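Local structure of putative secreted cellulose binding protein (Streptomyces coelicolor, 4OY7) at residues Gly61-Pro64 and Asp65-Cys69. The protein catalyses the copper-dependent oxidative cleavage of glycosidic bonds in cellulose, this chain being the lytic polysaccharide monooxygenase domain of a longer secreted protein. Sequence-based numbering, arbitrary orientation.
Sequences GYVP and DGTLC
Pro64 and Thr67 close a type II beta turn in the long loop that joins strand 51-52 to strand 92-94 of the monooxygenase domain, a local contact away from the copper site. The turn's backbone bond runs from Thr67 N to Pro64 O at 3.2 Å, with a bent N-H...O angle of 140°. The Thr67 hydroxyl adds a second, OG1 donating to the same Pro64 O at 2.8 Å. The two donors come in from the same face of the carbonyl plane, the hydroxyl tilted 24° out of it. A chi1 of 73° sets OG1 between the backbone N and carbonyl carbon of Thr67 and brings it toward the carbonyl and ring of Pro64, 3.4 Å from Pro64 CD. Gly66 holds the third position with a positive phi, a backbone shape that glycine adopts most easily. Asp65 OD1 accepts from the backbone N of Trp131, while Val63 O accepts from the indole NE1 of the same tryptophan. Beyond the turn the chain enters a 3-10 segment at Leu68 and Cys69, the latter disulfide-bonded to Cys188 of strand 184-193. The side chains of Val63 and Leu68, both buried, cross at about a right angle, CG1 of Val63 meeting CD1 of Leu68 at 4.0 Å.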
loop_
_atom_site.group_PDB
_atom_site.type_symbol
_atom_site.label_atom_id
_atom_site.label_comp_id
_atom_site.label_asym_id
_atom_site.label_seq_id
_atom_site.Cartn_x
_atom_site.Cartn_y
_atom_site.Cartn_z
ATOM N N GLY A 61 1.874 11.096 -15.257
ATOM C CA GLY A 61 2.394 12.350 -15.744
ATOM C C GLY A 61 2.969 13.204 -14.627
ATOM O O GLY A 61 3.700 14.165 -14.905
ATOM N N TYR A 62 2.621 12.866 -13.374
ATOM C CA TYR A 62 3.118 13.557 -12.177
ATOM C C TYR A 62 3.923 12.630 -11.218
ATOM O O TYR A 62 5.005 13.010 -10.786
ATOM C CB TYR A 62 1.950 14.225 -11.431
ATOM C CG TYR A 62 2.386 14.772 -10.111
ATOM C CD1 TYR A 62 3.247 15.861 -10.050
ATOM C CD2 TYR A 62 2.005 14.161 -8.922
ATOM C CE1 TYR A 62 3.698 16.352 -8.843
ATOM C CE2 TYR A 62 2.441 14.641 -7.715
ATOM C CZ TYR A 62 3.298 15.731 -7.681
ATOM O OH TYR A 62 3.734 16.232 -6.484
ATOM N N VAL A 63 3.361 11.476 -10.854
ATOM C CA VAL A 63 4.065 10.431 -10.048
ATOM C C VAL A 63 4.808 9.553 -11.043
ATOM O O VAL A 63 4.185 8.902 -11.877
ATOM C CB VAL A 63 3.074 9.628 -9.144
ATOM C CG1 VAL A 63 3.755 8.613 -8.230
ATOM C CG2 VAL A 63 2.242 10.579 -8.310
ATOM N N PRO A 64 6.150 9.568 -11.009
ATOM C CA PRO A 64 6.865 8.832 -12.055
ATOM C C PRO A 64 6.652 7.328 -11.990
ATOM O O PRO A 64 6.477 6.798 -10.898
ATOM C CB PRO A 64 8.337 9.199 -11.806
ATOM C CG PRO A 64 8.257 10.535 -11.154
ATOM C CD PRO A 64 7.059 10.449 -10.253
ATOM N N ASP A 65 6.632 6.662 -13.153
ATOM C CA ASP A 65 6.587 5.194 -13.169
ATOM C C ASP A 65 7.705 4.666 -12.287
ATOM O O ASP A 65 8.784 5.247 -12.223
ATOM C CB ASP A 65 6.719 4.595 -14.571
ATOM C CG ASP A 65 5.518 4.847 -15.471
ATOM O OD1 ASP A 65 4.404 5.017 -14.969
ATOM O OD2 ASP A 65 5.702 4.840 -16.713
ATOM N N GLY A 66 7.415 3.595 -11.554
ATOM C CA GLY A 66 8.415 2.976 -10.705
ATOM C C GLY A 66 8.613 3.625 -9.357
ATOM O O GLY A 66 9.493 3.202 -8.629
ATOM N N THR A 67 7.801 4.636 -9.014
ATOM C CA THR A 67 7.923 5.328 -7.715
ATOM C C THR A 67 6.603 5.427 -6.957
ATOM O O THR A 67 6.549 6.099 -5.915
ATOM C CB THR A 67 8.482 6.742 -7.855
ATOM O OG1 THR A 67 7.493 7.613 -8.420
ATOM C CG2 THR A 67 9.723 6.719 -8.679
ATOM N N LEU A 68 5.575 4.738 -7.446
ATOM C CA LEU A 68 4.254 4.861 -6.828
ATOM C C LEU A 68 4.292 4.486 -5.346
ATOM O O LEU A 68 3.629 5.116 -4.514
ATOM C CB LEU A 68 3.170 4.023 -7.542
ATOM C CG LEU A 68 2.499 4.699 -8.746
ATOM C CD1 LEU A 68 3.548 4.954 -9.821
ATOM C CD2 LEU A 68 1.377 3.864 -9.338
ATOM N N CYS A 69 5.061 3.453 -5.012
ATOM C CA CYS A 69 5.031 2.901 -3.650
ATOM C C CYS A 69 5.730 3.760 -2.604
ATOM O O CYS A 69 5.621 3.488 -1.408
ATOM C CB CYS A 69 5.578 1.468 -3.607
ATOM S SG CYS A 69 4.809 0.371 -4.829
#